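PDB 6K0P: alpha-1,3-glucanase from Paenibacillus glycanilyticus, which probably hydrolyses the alpha-1,3-glucosidic bonds of alpha-1,3-glucan, as a member of glycoside hydrolase family 87. Local coordinates for residues A[108-113]-A[132-137]; A[122-127]-A[277-282]; A[305-310]-A[328-333]. The protein carries 1 engineered substitution. All blocks are in the same frame, centred on the assembly; numbering follows the deposited sequence. Where two conformers were deposited one is given.

Interaction 1: A[108-113]-A[132-137]; sequences SYLYAT and AYWLYE
Leu-110 and Tyr-133 face each other as an antiparallel hydrogen-bonded pair of a small two-stranded sheet closed by a long loop. Leu-110 N reaches Tyr-133 O over 2.8 Å, and Tyr-133 N returns to Leu-110 O over 2.7 Å. Just past the sheet, Tyr-109 N gives a third bond to Trp-134 O (2.9 Å, 165° at the hydrogen). A water joins Ser-108 OG to Leu-135 O, a role open to a small hydroxyl beside a backbone carbonyl.

Apolar contacts lie on both sides of the strand pair. Ala-132 belongs to the non-hydrogen-bonded pair with Tyr-111, and its methyl is small enough to touch two tyrosines at once, 3.6 Å from both Tyr-109 CD2 and Tyr-111 CE2. Leu-135 CD2 lies over one face of the Tyr-109 ring near its rim, a CH-pi contact. On the side of Leu-110 and Tyr-133, Leu-110 CG meets Trp-134 CE3 at 3.7 Å. The Tyr-133 ring is laid along the opposite strand because CG stands beside its own backbone N, anti to the carbonyl carbon (chi1 -60°); CE1 comes 3.8 Å from Ala-112 CB, and OH ends by the backbone of Thr-113. A serine in place of Tyr-133 would probably take the ring away from Ala-112 and Thr-113 and open a gap beside the strand pair.

Outward, the hydroxyls of Tyr-109 and Tyr-111 bond to Val-81 O and Glu-83. Glu-48 accepts the backbone N-H groups of Trp-134 and Leu-135, Tyr-136 packs against strands 72-80 and 165-173, and the backbone of Glu-137 pairs with Asn-79 of strand 72-80.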
# COMPACT_ATOMS: atom_id res chain seq x y z
N SER A 108 -2.50 -9.03 -13.32
CA SER A 108 -2.56 -7.65 -13.75
C SER A 108 -3.64 -7.47 -14.82
O SER A 108 -4.32 -8.42 -15.22
CB SER A 108 -1.18 -7.21 -14.26
OG SER A 108 -0.67 -8.16 -15.19
N TYR A 109 -3.79 -6.23 -15.28
CA TYR A 109 -4.76 -5.82 -16.30
C TYR A 109 -6.19 -5.83 -15.77
O TYR A 109 -6.90 -6.83 -15.87
CB TYR A 109 -4.61 -6.62 -17.60
CG TYR A 109 -3.33 -6.29 -18.35
CD1 TYR A 109 -2.11 -6.82 -17.96
CD2 TYR A 109 -3.36 -5.45 -19.46
CE1 TYR A 109 -0.95 -6.51 -18.63
CE2 TYR A 109 -2.20 -5.14 -20.14
CZ TYR A 109 -1.00 -5.68 -19.72
OH TYR A 109 0.16 -5.38 -20.39
N LEU A 110 -6.60 -4.70 -15.19
CA LEU A 110 -7.96 -4.51 -14.70
C LEU A 110 -8.57 -3.38 -15.52
O LEU A 110 -7.91 -2.38 -15.79
CB LEU A 110 -7.94 -4.15 -13.19
CG LEU A 110 -7.74 -5.29 -12.17
CD1 LEU A 110 -8.92 -6.26 -12.22
CD2 LEU A 110 -6.42 -6.05 -12.36
N TYR A 111 -9.83 -3.55 -15.93
CA TYR A 111 -10.40 -2.74 -17.00
C TYR A 111 -11.43 -1.74 -16.49
O TYR A 111 -12.21 -2.04 -15.58
CB TYR A 111 -10.99 -3.64 -18.10
CG TYR A 111 -9.91 -4.43 -18.81
CD1 TYR A 111 -9.48 -5.64 -18.30
CD2 TYR A 111 -9.29 -3.93 -19.95
CE1 TYR A 111 -8.47 -6.35 -18.91
CE2 TYR A 111 -8.27 -4.65 -20.58
CZ TYR A 111 -7.87 -5.86 -20.04
OH TYR A 111 -6.86 -6.59 -20.64
N ALA A 112 -11.40 -0.55 -17.08
CA ALA A 112 -12.35 0.52 -16.77
C ALA A 112 -12.32 1.50 -17.93
O ALA A 112 -11.81 1.19 -19.02
CB ALA A 112 -12.00 1.19 -15.44
N THR A 113 -12.87 2.69 -17.71
CA THR A 113 -12.76 3.80 -18.66
C THR A 113 -12.42 5.05 -17.87
O THR A 113 -12.58 5.07 -16.64
CB THR A 113 -14.08 4.03 -19.41
OG1 THR A 113 -15.03 4.64 -18.54
CG2 THR A 113 -14.65 2.71 -19.96
N ALA A 132 -7.13 -0.78 -20.25
CA ALA A 132 -6.44 -1.59 -19.25
C ALA A 132 -5.70 -0.69 -18.25
O ALA A 132 -5.00 0.25 -18.64
CB ALA A 132 -5.42 -2.49 -19.93
N TYR A 133 -5.85 -1.01 -16.97
CA TYR A 133 -5.15 -0.36 -15.87
C TYR A 133 -4.48 -1.45 -15.04
O TYR A 133 -4.68 -2.64 -15.28
CB TYR A 133 -6.14 0.42 -14.99
CG TYR A 133 -6.89 1.50 -15.72
CD1 TYR A 133 -8.08 1.23 -16.38
CD2 TYR A 133 -6.41 2.80 -15.75
CE1 TYR A 133 -8.77 2.24 -17.06
CE2 TYR A 133 -7.09 3.82 -16.43
CZ TYR A 133 -8.27 3.52 -17.07
OH TYR A 133 -8.94 4.52 -17.74
N TRP A 134 -3.71 -1.04 -14.03
CA TRP A 134 -3.07 -1.98 -13.11
C TRP A 134 -2.19 -2.98 -13.88
O TRP A 134 -2.37 -4.20 -13.82
CB TRP A 134 -4.09 -2.69 -12.22
CG TRP A 134 -4.85 -1.81 -11.28
CD1 TRP A 134 -5.00 -0.44 -11.34
CD2 TRP A 134 -5.57 -2.23 -10.12
NE1 TRP A 134 -5.79 -0.01 -10.29
CE2 TRP A 134 -6.14 -1.09 -9.53
CE3 TRP A 134 -5.79 -3.48 -9.53
CZ2 TRP A 134 -6.91 -1.16 -8.37
CZ3 TRP A 134 -6.55 -3.55 -8.37
CH2 TRP A 134 -7.10 -2.39 -7.80
N LEU A 135 -1.24 -2.41 -14.61
CA LEU A 135 -0.51 -3.13 -15.65
C LEU A 135 0.69 -3.91 -15.13
O LEU A 135 1.14 -4.83 -15.81
CB LEU A 135 -0.01 -2.13 -16.69
CG LEU A 135 -1.09 -1.22 -17.30
CD1 LEU A 135 -0.43 -0.08 -18.07
CD2 LEU A 135 -1.98 -2.03 -18.21
N TYR A 136 1.22 -3.55 -13.96
CA TYR A 136 2.43 -4.15 -13.43
C TYR A 136 2.12 -5.33 -12.51
O TYR A 136 1.07 -5.39 -11.87
CB TYR A 136 3.28 -3.10 -12.69
CG TYR A 136 4.01 -2.23 -13.68
CD1 TYR A 136 5.25 -2.62 -14.18
CD2 TYR A 136 3.45 -1.06 -14.17
CE1 TYR A 136 5.91 -1.87 -15.13
CE2 TYR A 136 4.12 -0.29 -15.12
CZ TYR A 136 5.34 -0.70 -15.59
OH TYR A 136 6.02 0.04 -16.54
N GLU A 137 3.05 -6.28 -12.48
CA GLU A 137 2.99 -7.38 -11.53
C GLU A 137 4.42 -7.83 -11.23
O GLU A 137 5.39 -7.24 -11.72
CB GLU A 137 2.09 -8.52 -12.02
CG GLU A 137 0.79 -8.66 -11.23
CD GLU A 137 1.01 -9.15 -9.81
OE1 GLU A 137 0.16 -8.89 -8.94
OE2 GLU A 137 2.04 -9.84 -9.58
O HOH W 1 1.88 -7.44 -16.25

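Interaction 2: A[122-127]-A[277-282]. With GLC (alpha-D-glucopyranose), chain B.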
# COMPACT_ATOMS: atom_id res chain seq x y z
N TYR A 122 -12.15 -3.82 -10.05
CA TYR A 122 -13.30 -4.72 -9.95
C TYR A 122 -13.48 -5.62 -11.17
O TYR A 122 -14.07 -6.70 -11.04
CB TYR A 122 -14.59 -3.92 -9.79
CG TYR A 122 -14.83 -3.36 -8.40
CD1 TYR A 122 -15.40 -4.14 -7.40
CD2 TYR A 122 -14.50 -2.05 -8.10
CE1 TYR A 122 -15.63 -3.63 -6.13
CE2 TYR A 122 -14.72 -1.52 -6.84
CZ TYR A 122 -15.29 -2.31 -5.85
OH TYR A 122 -15.51 -1.76 -4.62
N ASP A 123 -13.03 -5.20 -12.35
CA ASP A 123 -13.42 -5.84 -13.60
C ASP A 123 -12.19 -6.37 -14.33
O ASP A 123 -11.38 -5.60 -14.85
CB ASP A 123 -14.23 -4.86 -14.46
CG ASP A 123 -15.44 -4.31 -13.72
OD1 ASP A 123 -16.07 -5.09 -12.96
OD2 ASP A 123 -15.77 -3.11 -13.87
N ASN A 124 -12.06 -7.70 -14.38
CA ASN A 124 -10.88 -8.33 -14.95
C ASN A 124 -10.97 -8.60 -16.44
O ASN A 124 -9.96 -8.99 -17.05
CB ASN A 124 -10.54 -9.63 -14.19
CG ASN A 124 -11.57 -10.72 -14.39
OD1 ASN A 124 -11.85 -11.14 -15.52
ND2 ASN A 124 -12.14 -11.21 -13.29
N ALA A 125 -12.13 -8.40 -17.06
CA ALA A 125 -12.19 -8.82 -18.46
C ALA A 125 -12.07 -7.64 -19.42
O ALA A 125 -12.68 -6.60 -19.19
CB ALA A 125 -13.52 -9.52 -18.72
N PRO A 126 -11.31 -7.79 -20.50
CA PRO A 126 -11.29 -6.75 -21.53
C PRO A 126 -12.64 -6.65 -22.21
O PRO A 126 -13.49 -7.54 -22.11
CB PRO A 126 -10.22 -7.23 -22.52
CG PRO A 126 -10.09 -8.69 -22.28
CD PRO A 126 -10.43 -8.93 -20.83
N GLY A 127 -12.85 -5.54 -22.90
CA GLY A 127 -14.14 -5.35 -23.54
C GLY A 127 -14.16 -4.12 -24.40
O GLY A 127 -13.24 -3.29 -24.37
N TYR A 277 -7.09 -14.21 -5.99
CA TYR A 277 -7.95 -13.14 -6.47
C TYR A 277 -7.34 -12.52 -7.72
O TYR A 277 -6.13 -12.30 -7.78
CB TYR A 277 -8.20 -12.08 -5.39
CG TYR A 277 -9.27 -12.51 -4.43
CD1 TYR A 277 -8.96 -13.32 -3.34
CD2 TYR A 277 -10.61 -12.15 -4.62
CE1 TYR A 277 -9.94 -13.76 -2.46
CE2 TYR A 277 -11.60 -12.59 -3.74
CZ TYR A 277 -11.26 -13.39 -2.67
OH TYR A 277 -12.21 -13.85 -1.78
N ILE A 278 -8.19 -12.29 -8.72
CA ILE A 278 -7.82 -11.58 -9.93
C ILE A 278 -8.60 -10.29 -10.09
O ILE A 278 -8.40 -9.57 -11.07
CB ILE A 278 -7.93 -12.46 -11.18
CG1 ILE A 278 -9.36 -12.99 -11.33
CG2 ILE A 278 -6.93 -13.61 -11.09
CD1 ILE A 278 -9.61 -13.71 -12.65
N ASN A 279 -9.49 -9.99 -9.15
CA ASN A 279 -10.19 -8.71 -9.11
C ASN A 279 -10.72 -8.53 -7.70
O ASN A 279 -10.70 -9.45 -6.88
CB ASN A 279 -11.33 -8.64 -10.15
CG ASN A 279 -12.35 -9.75 -9.98
OD1 ASN A 279 -12.21 -10.82 -10.56
ND2 ASN A 279 -13.37 -9.49 -9.16
N ARG A 280 -11.19 -7.32 -7.43
CA ARG A 280 -11.75 -6.98 -6.13
C ARG A 280 -13.14 -7.56 -5.99
O ARG A 280 -13.94 -7.55 -6.94
CB ARG A 280 -11.81 -5.46 -6.00
CG ARG A 280 -12.35 -4.95 -4.69
CD ARG A 280 -12.22 -3.43 -4.64
NE ARG A 280 -12.80 -2.89 -3.42
CZ ARG A 280 -12.55 -1.67 -2.95
NH1 ARG A 280 -11.73 -0.87 -3.60
NH2 ARG A 280 -13.12 -1.25 -1.82
N VAL A 281 -13.43 -8.08 -4.80
CA VAL A 281 -14.77 -8.49 -4.39
C VAL A 281 -14.99 -7.94 -2.99
O VAL A 281 -14.12 -8.08 -2.13
CB VAL A 281 -14.91 -10.03 -4.39
CG1 VAL A 281 -16.36 -10.44 -4.07
CG2 VAL A 281 -14.47 -10.61 -5.73
N ASP A 282 -16.13 -7.30 -2.76
CA ASP A 282 -16.39 -6.64 -1.49
C ASP A 282 -17.21 -7.57 -0.60
O ASP A 282 -18.37 -7.89 -0.91
CB ASP A 282 -17.10 -5.30 -1.69
CG ASP A 282 -16.23 -4.28 -2.39
OD1 ASP A 282 -14.99 -4.37 -2.31
OD2 ASP A 282 -16.80 -3.37 -3.02
C1 GLC B . -15.74 -1.85 0.77
C2 GLC B . -16.67 -2.54 1.75
C3 GLC B . -15.85 -3.21 2.83
C4 GLC B . -14.80 -4.13 2.22
C5 GLC B . -13.92 -3.33 1.29
C6 GLC B . -12.94 -4.20 0.51
O1 GLC B . -15.19 -0.78 1.46
O2 GLC B . -17.58 -1.56 2.25
O3 GLC B . -16.72 -4.07 3.55
O4 GLC B . -13.99 -4.71 3.20
O5 GLC B . -14.72 -2.70 0.34
O6 GLC B . -13.52 -5.25 -0.20
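A glucose-binding pocket borders this meeting of two loops, one from the N-terminal region of the catalytic domain and one from the parallel beta-helix that follows it. Arg-280, Val-281 and Asp-282 belong to the pocket; Tyr-122 backs its charged pair from the other loop. The Tyr-122 ring and the Arg-280 guanidinium are nearly parallel, 16° apart, yet it is mainly the aliphatic part of the arginine that covers the ring: CD sits over one face, 3.8 Å from the centroid, in a CH-pi contact. The arginine gets there fully extended, with CG anti to the backbone N (chi1 -179°). A long side chain suits this place, since its methylenes pack on the tyrosine while its far end reaches the sugar.

Asp-282 works with both oxygens. OD2 accepts the Tyr-122 hydroxyl on its syn lone pair at 2.6 Å, whereas OD1 takes the salt bridge from Arg-280 NE (2.9 Å) and also the glucose hydroxyl O6. Asp-354 holds Arg-280 NH1 in a second salt bridge, so the guanidinium is probably fixed in rotation, and Lys-286 adds a further bond to the glucose. Farther along, in one of its two conformers, Asn-124 ND2 donates to Asn-279 OD1 (2.8 Å) from above its carbonyl plane, while Asn-279 ND2 donates to the carbonyl of the next residue, Arg-280 O. On the sugar side, Arg-280 NH2 donates to the ring oxygen O5 of the glucose at 3.1 Å.

Interaction 3: A[305-310]-A[328-333]; sequences HFVCLY and TFAAGI. Engineered in segment 328-333: Ala-331 (natural residue Asp). With GLC (alpha-D-glucopyranose), chain B.
Leu-309 and Ile-333 lie side by side and point the same way, Leu-309 CD2 4.0 Å from Ile-333 CG1. Branched aliphatic residues suit this spot, where they share the interior with Phe-320 and Ile-325 of strand 319-326. A second apolar patch lies nearer the sugar: Val-307 CG1 touches Ala-330 CB at 3.5 Å. With CG1 anti to the backbone N (chi1 -180°), that methyl also comes up to glucose O6, and Ala-330 CB lies near glucose C6, so both side chains line the sugar site. Cys-308 CB packs against Ala-331 O at 3.1 Å, with SG only loosely near the methyl of Ala-331, an engineered residue that replaces a natural aspartate.

Around these patches the backbones are stitched together. Phe-329 N donates to Phe-306 O at 2.9 Å, and Ala-330 N to Val-307 O at 2.8 Å, meeting a lone pair in the carbonyl plane. Gly-332 O receives Leu-309 N at 2.9 Å and, more weakly, Tyr-310 N. Within its own loop Thr-328 OG1 donates to Ala-330 O (3.0 Å), a side-chain bond across the loop ahead of Ala-331. The Phe-329 ring presents its edge to Phe-306 O and to the CA of His-305.

At the two ends the side chains turn polar: His-305 NE2 bonds to Glu-137, its ring stacked on Phe-107, while Tyr-310 OH reaches Gly-290 O and Ser-315. The parallel pairing of Tyr-310 with Ile-333, beside the aligned side chains of Leu-309 and Ile-333, is characteristic of the right-handed parallel beta-helix of the pectate lyase-like clan, which here carries this glucose site.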
# COMPACT_ATOMS: atom_id res chain seq x y z
N HIS A 305 -2.36 -10.89 -3.55
CA HIS A 305 -3.48 -11.41 -4.35
C HIS A 305 -4.66 -11.85 -3.50
O HIS A 305 -5.36 -12.81 -3.83
CB HIS A 305 -3.02 -12.48 -5.35
CG HIS A 305 -1.87 -12.05 -6.18
ND1 HIS A 305 -0.83 -12.89 -6.52
CD2 HIS A 305 -1.58 -10.85 -6.74
CE1 HIS A 305 0.06 -12.22 -7.24
NE2 HIS A 305 -0.38 -10.98 -7.39
N PHE A 306 -4.86 -11.13 -2.39
CA PHE A 306 -6.11 -11.10 -1.65
C PHE A 306 -6.75 -9.74 -1.85
O PHE A 306 -6.16 -8.83 -2.44
CB PHE A 306 -5.86 -11.38 -0.15
CG PHE A 306 -5.48 -12.81 0.12
CD1 PHE A 306 -4.15 -13.22 0.04
CD2 PHE A 306 -6.46 -13.75 0.41
CE1 PHE A 306 -3.80 -14.54 0.27
CE2 PHE A 306 -6.11 -15.08 0.64
CZ PHE A 306 -4.79 -15.47 0.57
N VAL A 307 -7.99 -9.60 -1.38
CA VAL A 307 -8.62 -8.29 -1.37
C VAL A 307 -7.94 -7.39 -0.34
O VAL A 307 -7.54 -6.26 -0.64
CB VAL A 307 -10.14 -8.41 -1.18
CG1 VAL A 307 -10.79 -7.01 -1.19
CG2 VAL A 307 -10.74 -9.26 -2.30
N CYS A 308 -7.74 -7.91 0.88
CA CYS A 308 -7.00 -7.20 1.92
C CYS A 308 -6.17 -8.20 2.71
O CYS A 308 -6.45 -9.41 2.69
CB CYS A 308 -7.92 -6.54 2.96
SG CYS A 308 -9.27 -5.56 2.28
N LEU A 309 -5.18 -7.68 3.45
CA LEU A 309 -4.59 -8.49 4.52
C LEU A 309 -5.55 -8.62 5.69
O LEU A 309 -5.85 -9.73 6.13
CB LEU A 309 -3.24 -7.91 4.98
CG LEU A 309 -2.68 -8.53 6.27
CD1 LEU A 309 -2.59 -10.06 6.18
CD2 LEU A 309 -1.32 -7.94 6.65
N TYR A 310 -6.05 -7.49 6.20
CA TYR A 310 -6.86 -7.51 7.40
C TYR A 310 -7.74 -6.27 7.44
O TYR A 310 -7.30 -5.17 7.10
CB TYR A 310 -5.99 -7.56 8.66
CG TYR A 310 -6.81 -7.66 9.92
CD1 TYR A 310 -7.51 -8.82 10.23
CD2 TYR A 310 -6.92 -6.58 10.79
CE1 TYR A 310 -8.28 -8.92 11.38
CE2 TYR A 310 -7.68 -6.67 11.94
CZ TYR A 310 -8.37 -7.83 12.22
OH TYR A 310 -9.15 -7.91 13.36
N THR A 328 -2.59 -6.31 -3.79
CA THR A 328 -3.93 -6.65 -3.31
C THR A 328 -4.97 -5.88 -4.10
O THR A 328 -4.68 -4.91 -4.81
CB THR A 328 -4.10 -6.35 -1.81
OG1 THR A 328 -3.93 -4.94 -1.58
CG2 THR A 328 -3.07 -7.11 -0.97
N PHE A 329 -6.22 -6.33 -3.98
CA PHE A 329 -7.28 -5.74 -4.79
C PHE A 329 -8.09 -4.67 -4.08
O PHE A 329 -8.86 -3.97 -4.74
CB PHE A 329 -8.13 -6.84 -5.44
CG PHE A 329 -7.36 -7.60 -6.47
CD1 PHE A 329 -7.31 -7.15 -7.78
CD2 PHE A 329 -6.58 -8.69 -6.11
CE1 PHE A 329 -6.55 -7.80 -8.73
CE2 PHE A 329 -5.81 -9.35 -7.06
CZ PHE A 329 -5.80 -8.90 -8.37
N ALA A 330 -7.88 -4.50 -2.78
CA ALA A 330 -8.41 -3.36 -2.05
C ALA A 330 -7.41 -2.95 -0.97
O ALA A 330 -6.20 -3.10 -1.17
CB ALA A 330 -9.80 -3.65 -1.48
N ALA A 331 -7.90 -2.46 0.17
CA ALA A 331 -7.03 -1.92 1.21
C ALA A 331 -6.06 -2.97 1.74
O ALA A 331 -6.34 -4.17 1.73
CB ALA A 331 -7.88 -1.39 2.37
N GLY A 332 -4.90 -2.52 2.21
CA GLY A 332 -3.93 -3.43 2.80
C GLY A 332 -4.33 -3.84 4.22
O GLY A 332 -4.71 -4.99 4.48
N ILE A 333 -4.24 -2.88 5.14
CA ILE A 333 -4.74 -3.05 6.50
C ILE A 333 -5.66 -1.88 6.80
O ILE A 333 -5.28 -0.72 6.61
CB ILE A 333 -3.61 -3.08 7.55
CG1 ILE A 333 -2.68 -4.28 7.34
CG2 ILE A 333 -4.21 -3.12 8.96
CD1 ILE A 333 -1.47 -4.29 8.28
C1 GLC B . -15.74 -1.85 0.77
C2 GLC B . -16.67 -2.54 1.75
C3 GLC B . -15.85 -3.21 2.83
C4 GLC B . -14.80 -4.13 2.22
C5 GLC B . -13.92 -3.33 1.29
C6 GLC B . -12.94 -4.20 0.51
O1 GLC B . -15.19 -0.78 1.46
O2 GLC B . -17.58 -1.56 2.25
O3 GLC B . -16.72 -4.07 3.55
O4 GLC B . -13.99 -4.71 3.20
O5 GLC B . -14.72 -2.70 0.34
O6 GLC B . -13.52 -5.25 -0.20

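How the interactions relate
From the N terminus, 108-113 pairs with 132-137 and closes an 18-residue loop. Segment 122-127 lies within that loop yet finds its partner at 277-282, so interactions 1 and 2 cross along the chain; Tyr-111 N and Asp-123 O join them directly, probably by a hydrogen bond. Interaction 2 spans the N-terminal part and the beta-helix. Interaction 3 follows in series, closing about one turn of the beta-helix between 305-310 and 328-333. Tyr-277 N and His-305 O link it to interaction 2, and both touch the same glucose. Glu-137 OE1 and His-305 NE2 connect interactions 1 and 3, another tie between the N-terminal part and the beta-helix.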